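Local atomic coordinates of secreted protein ASP-2 (Necator americanus, PDB entry 1U53), a protein that is a secreted hookworm member of the CAP (pathogenesis-related-1) family and a vaccine antigen, its molecular activity not firmly established. Residues 5-10 / 53-58; 70-75 / 85-90; 138-143 / 172-177. One frame throughout, in Å; residues are numbered along the deposited sequence.

Interaction 1: residues 5-10 / 53-58. Unlike the reference sequence in segment 5-10: Phe5 (reference Ala).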
ATOM      1  N   PHE A   5       6.068 -16.704 -12.452  1.00 27.56           N
ATOM      2  CA  PHE A   5       6.460 -15.730 -13.475  1.00 24.92           C
ATOM      3  C   PHE A   5       7.244 -14.599 -12.817  1.00 23.97           C
ATOM      4  O   PHE A   5       6.676 -13.757 -12.115  1.00 25.92           O
ATOM      5  CB  PHE A   5       5.199 -15.162 -14.134  1.00 23.21           C
ATOM      6  CG  PHE A   5       5.455 -14.336 -15.391  1.00 23.38           C
ATOM      7  CD1 PHE A   5       5.557 -14.951 -16.648  1.00 24.94           C
ATOM      8  CD2 PHE A   5       5.532 -12.958 -15.314  1.00 24.36           C
ATOM      9  CE1 PHE A   5       5.784 -14.210 -17.787  1.00 25.37           C
ATOM     10  CE2 PHE A   5       5.746 -12.183 -16.462  1.00 23.94           C
ATOM     11  CZ  PHE A   5       5.876 -12.810 -17.700  1.00 23.02           C
ATOM     12  N   GLY A   6       8.549 -14.583 -13.047  1.00 21.43           N
ATOM     13  CA  GLY A   6       9.417 -13.608 -12.405  1.00 19.48           C
ATOM     14  C   GLY A   6       9.385 -12.288 -13.181  1.00 18.64           C
ATOM     15  O   GLY A   6       9.116 -12.249 -14.391  1.00 17.85           O
ATOM     16  N   CYS A   7       9.636 -11.192 -12.476  1.00 17.56           N
ATOM     17  CA  CYS A   7       9.736  -9.894 -13.127  1.00 16.85           C
ATOM     18  C   CYS A   7      11.144  -9.750 -13.753  1.00 15.89           C
ATOM     19  O   CYS A   7      12.071 -10.533 -13.429  1.00 17.10           O
ATOM     20  CB  CYS A   7       9.432  -8.771 -12.100  1.00 17.10           C
ATOM     21  SG  CYS A   7       7.824  -8.950 -11.282  1.00 16.69           S
ATOM     22  N   PRO A   8      11.317  -8.791 -14.662  1.00 15.79           N
ATOM     23  CA  PRO A   8      12.565  -8.571 -15.398  1.00 15.05           C
ATOM     24  C   PRO A   8      13.700  -8.211 -14.461  1.00 16.27           C
ATOM     25  O   PRO A   8      13.483  -7.763 -13.302  1.00 15.60           O
ATOM     26  CB  PRO A   8      12.262  -7.344 -16.281  1.00 16.54           C
ATOM     27  CG  PRO A   8      10.793  -7.181 -16.262  1.00 17.10           C
ATOM     28  CD  PRO A   8      10.276  -7.816 -15.037  1.00 14.61           C
ATOM     29  N   ASP A   9      14.914  -8.399 -14.971  1.00 15.40           N
ATOM     30  CA  ASP A   9      16.160  -8.070 -14.285  1.00 16.03           C
ATOM     31  C   ASP A   9      16.356  -6.605 -14.571  1.00 15.69           C
ATOM     32  O   ASP A   9      17.162  -6.205 -15.419  1.00 16.31           O
ATOM     33  CB  ASP A   9      17.265  -8.938 -14.891  1.00 19.03           C
ATOM     34  CG  ASP A   9      18.575  -8.827 -14.177  1.00 21.54           C
ATOM     35  OD1 ASP A   9      18.628  -8.290 -13.047  1.00 22.15           O
ATOM     36  OD2 ASP A   9      19.560  -9.320 -14.771  1.00 24.34           O
ATOM     37  N   ASN A  10      15.560  -5.780 -13.889  1.00 15.48           N
ATOM     38  CA  ASN A  10      15.428  -4.356 -14.241  1.00 14.72           C
ATOM     39  C   ASN A  10      15.950  -3.374 -13.178  1.00 15.16           C
ATOM     40  O   ASN A  10      15.670  -2.153 -13.269  1.00 14.54           O
ATOM     41  CB  ASN A  10      13.945  -4.039 -14.545  1.00 15.52           C
ATOM     42  CG  ASN A  10      13.062  -4.221 -13.315  1.00 16.52           C
ATOM     43  OD1 ASN A  10      13.591  -4.425 -12.224  1.00 15.64           O
ATOM     44  ND2 ASN A  10      11.714  -4.142 -13.481  1.00 16.10           N
ATOM     45  N   MET A  53      -3.049  -9.197  -1.288  1.00 12.96           N
ATOM     46  CA  MET A  53      -2.402  -8.673  -2.480  1.00 11.97           C
ATOM     47  C   MET A  53      -1.430  -9.686  -3.108  1.00 12.97           C
ATOM     48  O   MET A  53      -0.860 -10.562  -2.433  1.00 12.22           O
ATOM     49  CB  MET A  53      -1.603  -7.391  -2.195  1.00 12.16           C
ATOM     50  CG  MET A  53      -2.453  -6.190  -1.871  1.00 14.30           C
ATOM     51  SD  MET A  53      -1.390  -4.835  -1.359  1.00 14.53           S
ATOM     52  CE  MET A  53      -2.489  -3.447  -1.592  1.00 15.16           C
ATOM     53  N   ALA A  54      -1.295  -9.576  -4.436  1.00 13.48           N
ATOM     54  CA  ALA A  54      -0.300 -10.330  -5.193  1.00 13.98           C
ATOM     55  C   ALA A  54       0.610  -9.324  -5.876  1.00 11.03           C
ATOM     56  O   ALA A  54       0.165  -8.241  -6.244  1.00 12.59           O
ATOM     57  CB  ALA A  54      -0.958 -11.180  -6.289  1.00 14.45           C
ATOM     58  N   TYR A  55       1.847  -9.719  -6.112  1.00 12.28           N
ATOM     59  CA  TYR A  55       2.808  -8.859  -6.812  1.00 12.47           C
ATOM     60  C   TYR A  55       2.530  -8.918  -8.300  1.00 13.64           C
ATOM     61  O   TYR A  55       2.132  -9.974  -8.838  1.00 13.93           O
ATOM     62  CB  TYR A  55       4.268  -9.262  -6.522  1.00 11.08           C
ATOM     63  CG  TYR A  55       5.206  -8.080  -6.724  1.00 11.91           C
ATOM     64  CD1 TYR A  55       5.341  -7.091  -5.731  1.00 12.04           C
ATOM     65  CD2 TYR A  55       5.885  -7.893  -7.935  1.00 11.17           C
ATOM     66  CE1 TYR A  55       6.178  -5.958  -5.942  1.00 10.76           C
ATOM     67  CE2 TYR A  55       6.721  -6.773  -8.149  1.00 11.50           C
ATOM     68  CZ  TYR A  55       6.846  -5.811  -7.163  1.00 11.55           C
ATOM     69  OH  TYR A  55       7.629  -4.694  -7.378  1.00 11.52           O
ATOM     70  N   ASP A  56       2.666  -7.785  -8.980  1.00 11.09           N
ATOM     71  CA  ASP A  56       2.289  -7.769 -10.429  1.00 11.82           C
ATOM     72  C   ASP A  56       3.398  -7.027 -11.174  1.00 13.15           C
ATOM     73  O   ASP A  56       3.628  -5.825 -10.926  1.00 14.12           O
ATOM     74  CB  ASP A  56       0.962  -7.027 -10.576  1.00 13.93           C
ATOM     75  CG  ASP A  56       0.493  -6.913 -12.010  1.00 16.20           C
ATOM     76  OD1 ASP A  56       1.315  -6.740 -12.910  1.00 17.10           O
ATOM     77  OD2 ASP A  56      -0.727  -6.994 -12.260  1.00 17.43           O
ATOM     78  N   CYS A  57       4.107  -7.716 -12.080  1.00 13.69           N
ATOM     79  CA  CYS A  57       5.291  -7.118 -12.703  1.00 14.78           C
ATOM     80  C   CYS A  57       4.936  -5.957 -13.630  1.00 13.98           C
ATOM     81  O   CYS A  57       5.781  -5.087 -13.890  1.00 15.24           O
ATOM     82  CB  CYS A  57       6.041  -8.166 -13.555  1.00 15.42           C
ATOM     83  SG  CYS A  57       6.531  -9.622 -12.670  1.00 17.62           S
ATOM     84  N   GLU A  58       3.714  -5.991 -14.190  1.00 13.58           N
ATOM     85  CA  GLU A  58       3.253  -4.874 -15.020  1.00 14.27           C
ATOM     86  C   GLU A  58       3.005  -3.586 -14.251  1.00 15.31           C
ATOM     87  O   GLU A  58       3.288  -2.479 -14.721  1.00 16.42           O
ATOM     88  CB  GLU A  58       2.032  -5.268 -15.881  1.00 17.11           C
ATOM     89  CG  GLU A  58       2.410  -6.277 -16.967  1.00 19.80           C
ATOM     90  CD  GLU A  58       3.394  -5.666 -17.943  1.00 20.44           C
ATOM     91  OE1 GLU A  58       4.587  -6.066 -17.943  1.00 21.82           O
ATOM     92  OE2 GLU A  58       2.965  -4.718 -18.637  1.00 20.14           O
TER

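Interaction 2: residues 70-75 / 85-90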
ATOM      1  N   CYS A  70      13.189  10.408 -11.430  1.00 14.11           N
ATOM      2  CA  CYS A  70      13.921  11.005 -10.319  1.00 14.35           C
ATOM      3  C   CYS A  70      13.401  12.409  -9.983  1.00 14.19           C
ATOM      4  O   CYS A  70      14.165  13.311  -9.688  1.00 17.21           O
ATOM      5  CB  CYS A  70      15.435  11.016 -10.615  1.00 15.50           C
ATOM      6  SG  CYS A  70      16.133   9.356 -10.401  1.00 17.47           S
ATOM      7  N   VAL A  71      12.084  12.567 -10.082  1.00 14.93           N
ATOM      8  CA  VAL A  71      11.354  13.753  -9.622  1.00 14.45           C
ATOM      9  C   VAL A  71      10.314  13.223  -8.644  1.00 15.14           C
ATOM     10  O   VAL A  71       9.548  12.297  -8.964  1.00 14.88           O
ATOM     11  CB  VAL A  71      10.641  14.465 -10.751  1.00 17.46           C
ATOM     12  CG1 VAL A  71       9.944  15.698 -10.204  1.00 18.00           C
ATOM     13  CG2 VAL A  71      11.675  14.890 -11.842  1.00 16.74           C
ATOM     14  N   PHE A  72      10.324  13.770  -7.440  1.00 14.54           N
ATOM     15  CA  PHE A  72       9.352  13.328  -6.422  1.00 15.12           C
ATOM     16  C   PHE A  72       7.980  13.900  -6.774  1.00 15.20           C
ATOM     17  O   PHE A  72       7.669  15.047  -6.423  1.00 15.96           O
ATOM     18  CB  PHE A  72       9.794  13.838  -5.046  1.00 14.42           C
ATOM     19  CG  PHE A  72       8.947  13.325  -3.891  1.00 15.89           C
ATOM     20  CD1 PHE A  72       9.046  12.010  -3.455  1.00 16.31           C
ATOM     21  CD2 PHE A  72       8.044  14.154  -3.249  1.00 16.62           C
ATOM     22  CE1 PHE A  72       8.258  11.568  -2.398  1.00 15.50           C
ATOM     23  CE2 PHE A  72       7.257  13.711  -2.170  1.00 17.42           C
ATOM     24  CZ  PHE A  72       7.347  12.412  -1.764  1.00 15.68           C
ATOM     25  N   LYS A  73       7.160  13.116  -7.481  1.00 14.54           N
ATOM     26  CA  LYS A  73       5.874  13.628  -7.938  1.00 16.09           C
ATOM     27  C   LYS A  73       4.976  12.468  -8.309  1.00 14.04           C
ATOM     28  O   LYS A  73       5.408  11.495  -8.927  1.00 13.47           O
ATOM     29  CB  LYS A  73       6.072  14.522  -9.186  1.00 18.38           C
ATOM     30  CG  LYS A  73       4.832  15.377  -9.506  1.00 21.16           C
ATOM     31  CD  LYS A  73       4.957  16.036 -10.886  1.00 24.67           C
ATOM     32  CE  LYS A  73       3.716  16.894 -11.182  1.00 28.52           C
ATOM     33  NZ  LYS A  73       3.337  17.745 -10.014  1.00 29.07           N
ATOM     34  N   HIS A  74       3.712  12.601  -7.956  1.00 13.77           N
ATOM     35  CA  HIS A  74       2.711  11.660  -8.455  1.00 13.95           C
ATOM     36  C   HIS A  74       2.620  11.704  -9.969  1.00 14.62           C
ATOM     37  O   HIS A  74       2.717  12.775 -10.591  1.00 15.12           O
ATOM     38  CB  HIS A  74       1.346  11.941  -7.814  1.00 17.83           C
ATOM     39  CG  HIS A  74       1.200  11.295  -6.481  1.00 20.75           C
ATOM     40  ND1 HIS A  74       1.230  12.006  -5.301  1.00 23.79           N
ATOM     41  CD2 HIS A  74       1.104   9.989  -6.135  1.00 20.74           C
ATOM     42  CE1 HIS A  74       1.115  11.163  -4.286  1.00 21.82           C
ATOM     43  NE2 HIS A  74       1.017   9.938  -4.771  1.00 23.75           N
ATOM     44  N   SER A  75       2.381  10.533 -10.547  1.00 13.12           N
ATOM     45  CA  SER A  75       2.173  10.403 -11.980  1.00 11.98           C
ATOM     46  C   SER A  75       0.747  10.749 -12.357  1.00 13.92           C
ATOM     47  O   SER A  75      -0.207  10.649 -11.564  1.00 13.80           O
ATOM     48  CB  SER A  75       2.490   8.953 -12.450  1.00 12.97           C
ATOM     49  OG  SER A  75       1.719   8.002 -11.708  1.00 14.56           O
ATOM     50  N   GLU A  85      -1.376   5.053  -6.319  1.00  9.96           N
ATOM     51  CA  GLU A  85       0.062   5.268  -6.235  1.00  9.52           C
ATOM     52  C   GLU A  85       0.436   5.894  -4.889  1.00 10.51           C
ATOM     53  O   GLU A  85      -0.241   6.861  -4.421  1.00 10.75           O
ATOM     54  CB  GLU A  85       0.493   6.230  -7.326  1.00 10.67           C
ATOM     55  CG  GLU A  85       2.040   6.500  -7.371  1.00  9.38           C
ATOM     56  CD  GLU A  85       2.344   7.438  -8.525  1.00 11.83           C
ATOM     57  OE1 GLU A  85       2.004   8.648  -8.415  1.00 12.65           O
ATOM     58  OE2 GLU A  85       2.816   6.947  -9.581  1.00 12.69           O
ATOM     59  N   ASN A  86       1.511   5.372  -4.282  1.00  9.79           N
ATOM     60  CA  ASN A  86       2.118   5.995  -3.072  1.00  9.72           C
ATOM     61  C   ASN A  86       3.555   6.281  -3.403  1.00  9.35           C
ATOM     62  O   ASN A  86       4.219   5.479  -4.048  1.00  9.90           O
ATOM     63  CB  ASN A  86       2.134   5.009  -1.910  1.00 10.44           C
ATOM     64  CG  ASN A  86       0.800   4.946  -1.186  1.00 11.34           C
ATOM     65  OD1 ASN A  86       0.057   5.941  -1.213  1.00 14.10           O
ATOM     66  ND2 ASN A  86       0.538   3.855  -0.455  1.00 10.86           N
ATOM     67  N   ILE A  87       4.053   7.450  -2.976  1.00  9.79           N
ATOM     68  CA  ILE A  87       5.464   7.752  -3.263  1.00 10.32           C
ATOM     69  C   ILE A  87       6.212   8.079  -1.958  1.00 10.30           C
ATOM     70  O   ILE A  87       5.589   8.463  -0.943  1.00 10.27           O
ATOM     71  CB  ILE A  87       5.626   8.919  -4.275  1.00 11.66           C
ATOM     72  CG1 ILE A  87       5.044  10.217  -3.717  1.00 13.17           C
ATOM     73  CG2 ILE A  87       5.027   8.519  -5.626  1.00 12.08           C
ATOM     74  CD1 ILE A  87       5.241  11.416  -4.686  1.00 12.57           C
ATOM     75  N   PHE A  88       7.531   7.853  -1.947  1.00  9.36           N
ATOM     76  CA  PHE A  88       8.331   8.065  -0.724  1.00 11.08           C
ATOM     77  C   PHE A  88       9.731   8.426  -1.145  1.00 11.80           C
ATOM     78  O   PHE A  88      10.211   7.962  -2.189  1.00 11.38           O
ATOM     79  CB  PHE A  88       8.379   6.776   0.128  1.00 11.76           C
ATOM     80  CG  PHE A  88       9.408   6.783   1.255  1.00 12.63           C
ATOM     81  CD1 PHE A  88       9.109   7.312   2.492  1.00 12.73           C
ATOM     82  CD2 PHE A  88      10.667   6.224   1.049  1.00 13.20           C
ATOM     83  CE1 PHE A  88      10.081   7.289   3.550  1.00 15.35           C
ATOM     84  CE2 PHE A  88      11.657   6.223   2.078  1.00 15.03           C
ATOM     85  CZ  PHE A  88      11.330   6.767   3.332  1.00 14.49           C
ATOM     86  N   MET A  89      10.405   9.248  -0.351  1.00 12.06           N
ATOM     87  CA  MET A  89      11.827   9.464  -0.659  1.00 12.37           C
ATOM     88  C   MET A  89      12.623   9.572   0.630  1.00 13.15           C
ATOM     89  O   MET A  89      12.114  10.010   1.676  1.00 13.69           O
ATOM     90  CB  MET A  89      12.052  10.716  -1.496  1.00 13.10           C
ATOM     91  CG  MET A  89      11.587  11.997  -0.795  1.00 16.23           C
ATOM     92  SD  MET A  89      11.981  13.431  -1.799  1.00 21.24           S
ATOM     93  CE  MET A  89      13.681  13.619  -1.398  1.00 18.49           C
ATOM     94  N   SER A  90      13.903   9.200   0.506  1.00 13.08           N
ATOM     95  CA  SER A  90      14.882   9.392   1.557  1.00 14.07           C
ATOM     96  C   SER A  90      16.097  10.093   0.969  1.00 13.95           C
ATOM     97  O   SER A  90      16.427   9.896  -0.174  1.00 13.91           O
ATOM     98  CB  SER A  90      15.351   8.012   2.034  1.00 15.68           C
ATOM     99  OG  SER A  90      16.502   8.112   2.843  1.00 16.61           O
TER

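Interaction 3: residues 138-143 / 172-177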
ATOM      1  N   MET A 138      -2.818   1.589   1.155  1.00  9.10           N
ATOM      2  CA  MET A 138      -2.195   0.321   1.486  1.00  9.67           C
ATOM      3  C   MET A 138      -3.258  -0.687   1.927  1.00 11.33           C
ATOM      4  O   MET A 138      -3.100  -1.874   1.677  1.00 12.24           O
ATOM      5  CB  MET A 138      -1.201   0.480   2.645  1.00 11.41           C
ATOM      6  CG  MET A 138       0.102   1.092   2.187  1.00 10.56           C
ATOM      7  SD  MET A 138       1.306   1.174   3.565  1.00 12.20           S
ATOM      8  CE  MET A 138       1.799  -0.569   3.593  1.00 10.62           C
ATOM      9  N   VAL A 139      -4.286  -0.236   2.669  1.00 10.44           N
ATOM     10  CA  VAL A 139      -5.290  -1.167   3.187  1.00  9.93           C
ATOM     11  C   VAL A 139      -6.647  -1.108   2.472  1.00 10.36           C
ATOM     12  O   VAL A 139      -7.658  -1.526   3.034  1.00 11.07           O
ATOM     13  CB  VAL A 139      -5.499  -1.005   4.725  1.00 10.18           C
ATOM     14  CG1 VAL A 139      -4.124  -1.199   5.501  1.00 11.86           C
ATOM     15  CG2 VAL A 139      -6.119   0.383   5.074  1.00 11.18           C
ATOM     16  N   TRP A 140      -6.658  -0.589   1.235  1.00 10.58           N
ATOM     17  CA  TRP A 140      -7.888  -0.533   0.452  1.00 10.19           C
ATOM     18  C   TRP A 140      -8.339  -1.964   0.103  1.00 11.52           C
ATOM     19  O   TRP A 140      -7.596  -2.730  -0.501  1.00 11.37           O
ATOM     20  CB  TRP A 140      -7.625   0.271  -0.821  1.00 11.56           C
ATOM     21  CG  TRP A 140      -8.898   0.733  -1.485  1.00 11.31           C
ATOM     22  CD1 TRP A 140      -9.547   0.167  -2.533  1.00 12.56           C
ATOM     23  CD2 TRP A 140      -9.626   1.916  -1.137  1.00 13.13           C
ATOM     24  NE1 TRP A 140     -10.659   0.946  -2.876  1.00 14.26           N
ATOM     25  CE2 TRP A 140     -10.743   1.998  -2.007  1.00 13.00           C
ATOM     26  CE3 TRP A 140      -9.459   2.896  -0.152  1.00 12.64           C
ATOM     27  CZ2 TRP A 140     -11.679   3.042  -1.917  1.00 14.42           C
ATOM     28  CZ3 TRP A 140     -10.377   3.923  -0.053  1.00 13.24           C
ATOM     29  CH2 TRP A 140     -11.484   3.989  -0.936  1.00 12.17           C
ATOM     30  N   GLN A 141      -9.556  -2.319   0.516  1.00 10.41           N
ATOM     31  CA  GLN A 141     -10.005  -3.708   0.486  1.00 11.55           C
ATOM     32  C   GLN A 141      -9.861  -4.283  -0.898  1.00 12.57           C
ATOM     33  O   GLN A 141      -9.399  -5.425  -1.048  1.00 13.94           O
ATOM     34  CB  GLN A 141     -11.446  -3.753   0.955  1.00 12.39           C
ATOM     35  CG  GLN A 141     -12.141  -5.065   0.636  1.00 14.56           C
ATOM     36  CD  GLN A 141     -13.561  -4.978   1.058  1.00 16.60           C
ATOM     37  OE1 GLN A 141     -13.829  -4.786   2.213  1.00 16.21           O
ATOM     38  NE2 GLN A 141     -14.484  -5.112   0.109  1.00 17.14           N
ATOM     39  N   GLU A 142     -10.317  -3.521  -1.895  1.00 14.11           N
ATOM     40  CA  GLU A 142     -10.438  -4.058  -3.241  1.00 15.09           C
ATOM     41  C   GLU A 142      -9.152  -4.005  -4.050  1.00 14.51           C
ATOM     42  O   GLU A 142      -9.073  -4.584  -5.154  1.00 17.55           O
ATOM     43  CB  GLU A 142     -11.609  -3.396  -3.960  1.00 15.93           C
ATOM     44  CG  GLU A 142     -12.943  -3.764  -3.270  1.00 19.26           C
ATOM     45  CD  GLU A 142     -13.271  -5.211  -3.423  1.00 21.15           C
ATOM     46  OE1 GLU A 142     -12.886  -5.794  -4.464  1.00 23.17           O
ATOM     47  OE2 GLU A 142     -13.931  -5.800  -2.528  1.00 22.79           O
ATOM     48  N   THR A 143      -8.101  -3.411  -3.477  1.00 11.85           N
ATOM     49  CA  THR A 143      -6.831  -3.349  -4.196  1.00 12.29           C
ATOM     50  C   THR A 143      -6.112  -4.667  -3.964  1.00 12.47           C
ATOM     51  O   THR A 143      -5.848  -5.034  -2.808  1.00 12.50           O
ATOM     52  CB  THR A 143      -5.991  -2.210  -3.665  1.00 13.68           C
ATOM     53  OG1 THR A 143      -6.580  -0.977  -4.070  1.00 13.16           O
ATOM     54  CG2 THR A 143      -4.565  -2.299  -4.254  1.00 13.23           C
ATOM     55  N   LYS A 172     -16.119   6.611  -0.969  1.00 22.16           N
ATOM     56  CA  LYS A 172     -16.301   5.168  -0.765  1.00 22.00           C
ATOM     57  C   LYS A 172     -15.561   4.743   0.486  1.00 18.77           C
ATOM     58  O   LYS A 172     -14.664   5.423   0.914  1.00 20.10           O
ATOM     59  CB  LYS A 172     -15.717   4.325  -1.907  1.00 24.58           C
ATOM     60  CG  LYS A 172     -16.167   4.692  -3.298  1.00 27.80           C
ATOM     61  CD  LYS A 172     -17.641   4.385  -3.477  1.00 31.41           C
ATOM     62  CE  LYS A 172     -18.081   4.764  -4.885  1.00 32.96           C
ATOM     63  NZ  LYS A 172     -17.624   3.749  -5.905  1.00 35.44           N
ATOM     64  N   ASP A 173     -15.930   3.579   1.005  1.00 18.86           N
ATOM     65  CA  ASP A 173     -15.316   3.045   2.228  1.00 16.26           C
ATOM     66  C   ASP A 173     -13.989   2.383   1.914  1.00 15.85           C
ATOM     67  O   ASP A 173     -13.857   1.630   0.949  1.00 14.61           O
ATOM     68  CB  ASP A 173     -16.210   1.985   2.856  1.00 19.86           C
ATOM     69  CG  ASP A 173     -17.411   2.574   3.575  1.00 20.99           C
ATOM     70  OD1 ASP A 173     -17.518   3.810   3.714  1.00 23.21           O
ATOM     71  OD2 ASP A 173     -18.211   1.777   4.068  1.00 22.59           O
ATOM     72  N   ILE A 174     -13.024   2.591   2.804  1.00 13.93           N
ATOM     73  CA  ILE A 174     -11.694   1.979   2.626  1.00 13.28           C
ATOM     74  C   ILE A 174     -11.799   0.455   2.636  1.00 12.79           C
ATOM     75  O   ILE A 174     -11.200  -0.253   1.817  1.00 12.74           O
ATOM     76  CB  ILE A 174     -10.747   2.418   3.771  1.00 12.63           C
ATOM     77  CG1 ILE A 174     -10.583   3.972   3.821  1.00 13.00           C
ATOM     78  CG2 ILE A 174      -9.376   1.699   3.632  1.00 11.11           C
ATOM     79  CD1 ILE A 174     -10.236   4.456   5.275  1.00 13.45           C
ATOM     80  N   TYR A 175     -12.534  -0.065   3.611  1.00 12.73           N
ATOM     81  CA  TYR A 175     -12.896  -1.481   3.595  1.00 13.11           C
ATOM     82  C   TYR A 175     -14.220  -1.649   4.334  1.00 12.61           C
ATOM     83  O   TYR A 175     -14.644  -0.747   5.054  1.00 12.27           O
ATOM     84  CB  TYR A 175     -11.784  -2.346   4.235  1.00 13.63           C
ATOM     85  CG  TYR A 175     -11.325  -1.962   5.636  1.00 11.80           C
ATOM     86  CD1 TYR A 175     -11.977  -2.465   6.771  1.00 13.21           C
ATOM     87  CD2 TYR A 175     -10.229  -1.084   5.844  1.00 12.41           C
ATOM     88  CE1 TYR A 175     -11.556  -2.131   8.080  1.00 10.60           C
ATOM     89  CE2 TYR A 175      -9.802  -0.754   7.147  1.00 12.31           C
ATOM     90  CZ  TYR A 175     -10.473  -1.264   8.249  1.00 11.01           C
ATOM     91  OH  TYR A 175     -10.059  -0.923   9.492  1.00 11.62           O
ATOM     92  N   GLU A 176     -14.847  -2.802   4.121  1.00 12.72           N
ATOM     93  CA  GLU A 176     -16.064  -3.219   4.828  1.00 16.15           C
ATOM     94  C   GLU A 176     -15.741  -3.685   6.234  1.00 14.52           C
ATOM     95  O   GLU A 176     -14.909  -4.552   6.405  1.00 13.48           O
ATOM     96  CB  GLU A 176     -16.722  -4.374   4.058  1.00 16.19           C
ATOM     97  CG  GLU A 176     -17.949  -4.930   4.757  1.00 20.48           C
ATOM     98  CD  GLU A 176     -18.749  -5.934   3.933  1.00 20.27           C
ATOM     99  OE1 GLU A 176     -18.549  -6.066   2.696  1.00 21.90           O
ATOM    100  OE2 GLU A 176     -19.608  -6.615   4.541  1.00 22.62           O
ATOM    101  N   LYS A 177     -16.443  -3.154   7.239  1.00 13.55           N
ATOM    102  CA  LYS A 177     -16.199  -3.556   8.642  1.00 14.91           C
ATOM    103  C   LYS A 177     -16.937  -4.841   9.004  1.00 16.03           C
ATOM    104  O   LYS A 177     -18.075  -5.059   8.581  1.00 15.65           O
ATOM    105  CB  LYS A 177     -16.668  -2.460   9.611  1.00 15.93           C
ATOM    106  CG  LYS A 177     -15.851  -1.155   9.447  1.00 16.48           C
ATOM    107  CD  LYS A 177     -16.194  -0.102  10.512  1.00 18.52           C
ATOM    108  CE  LYS A 177     -17.504   0.605  10.291  1.00 20.66           C
ATOM    109  NZ  LYS A 177     -17.702   1.485  11.561  1.00 18.69           N
TER
HETATM  110  O   HOH W   1     -13.118  -5.799   4.675  1.00 14.26           O
HETATM  111  O   HOH W   2     -17.410  -4.926   0.550  1.00 24.72           O
HETATM  112  O   HOH W   3     -12.192  -1.099  -1.058  1.00 16.93           O

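Interaction 1: residues 5-10 / 53-58
Cys7 and Cys57 join their sulfurs in a disulfide that ties the N-terminal tail to the first turn of helix 57-67 in this CAP domain, and nearly everything else in the contact is arranged round that bridge. Cys7 SG and Cys57 SG are 2.0 Å apart, and the torsion about their bond, -82°, is close to the relaxed right angle, so the link carries little twist. Each CB points to the opposite segment, and with chi1 near -57° in both cysteines each SG lies beside its own backbone N, where the two sulfurs meet.

The bridge has aromatic neighbours from both segments. Cys7 SG sits at the edge of the Tyr55 ring, near its plane and 4.0 Å from CE2, a sulfur-aromatic contact made from the rim. The ring of Phe5, which differs from the reference sequence, brings its own edge loosely to Cys57 SG, with CD2 4.4 Å away.

Further partners position these groups. The hydroxyl of Tyr55 is hydrogen-bonded to Glu60 and to the backbone N of Cys148, which would keep the ring in place beside the sulfur, while Asn10 of the tail also reaches Glu60. Asp56, whose OD2 pairs with Lys145, occupies the N-cap position of the helix that carries Cys57: its OD1 accepts from Val59 N and takes a weak, bent capping bond from Glu58 N at 2.8 Å.

Interaction 2: residues 70-75 / 85-90
Glu85 OE2 is gripped by Ser75 OG at 2.6 Å, and the same oxygen also accepts from Asn66 and Gln162. The hydroxyl comes to the syn side of the carboxylate, 33° out of its plane. A bond from Ser75 N to the other oxygen, OE1, is less certain, because the position of OE1 is itself in doubt. Glu85 reaches the loop by running straight out from strand 84-90, its CG anti to the backbone N (chi1 -178°). A weak bond from His74 NE2 to Glu85 O, 3.3 Å, adds a hold on the strand backbone.

Farther along the strand the contact turns apolar. Ile87 CD1 lies over the centre of the Phe72 ring, 3.8 Å from its centroid, and also 4.2 Å from the centroid of the His74 imidazole, over its face but offset toward the rim; one methyl thus serves two rings in CH-pi contacts. On the opposite face of Phe72, Met89 SD lies 4.0 Å from the centroid in a Met-aromatic contact, the two side chains crossing at about a right angle. The phenyl ring is therefore sandwiched between alternate residues of one strand, and its edge meets the backbone at Phe88 C, 3.7 Å from CE1.

Residues 72-75 run alongside this outermost strand of the CAP sheet, nearly antiparallel to it, while Phe88 on the other side packs against helix 97-109. Three side-chain donors converging on OE2 fix the rotation of the Glu85 carboxylate and tie loop, strand and their surroundings together at one buried acid.

Interaction 3: residues 138-143 / 172-177
Residues 140 to 143 form a type I beta turn, and its second residue is bonded to the other loop: Gln141 N donates to Ile174 O at 2.9 Å. Two residues on, the bond is returned through a side chain. Gln141, its CG anti to the backbone N (chi1 165°), extends until OE1 receives Glu176 N at 2.9 Å, the donor tilted from the carbonyl plane. That oxygen also accepts from a water that links it to Glu176 O. Gln141 NE2 gives a 2.8 Å bond to the anti lone pair of Glu142 OE2, in the amide plane, and a second water joins NE2 to Glu176 OE1. Both OE1 and NE2 of the Gln141 amide are held, which fixes its rotation.

Trp140 lays one face against the neighbouring backbone: Ile174 CA stands 4.0 Å from the centroid of the six-membered ring, a CH-pi contact, with Asp173 O toward the rim of the same face. Alongside, CG2 of Val139 meets CG2 of Ile174 at 3.8 Å, and the CB atoms of Gln141 and Tyr175 touch at 3.6 Å. Arg28 of helix 14-32 donates to the carbonyl oxygens of Met138 and Trp140. The arrangement is a loop-to-loop junction of the CAP fold, a turn after helix 133-138 clasping the chain that follows the central sheet.

From the N terminus, interaction 1 comes first: its disulfide closes a long loop containing helix 14-32 and fixes the tail at the start of helix 57-67. That helix leads to residues 70-75, and interaction 2 then closes a short loop onto strand 84-90. Interaction 3 spans the central antiparallel strands 145-152 and 157-164, joining the chain ahead of them to the segment beyond. The three closures run in series, neither nesting nor crossing. Interactions 1 and 2 lie at the two outermost strands of one sheet. Interaction 3 touches both: Met53 CE packs 3.6 Å from Thr143 CG2, and Asn86 ND2 lies 3.8 Å from Met138 CG.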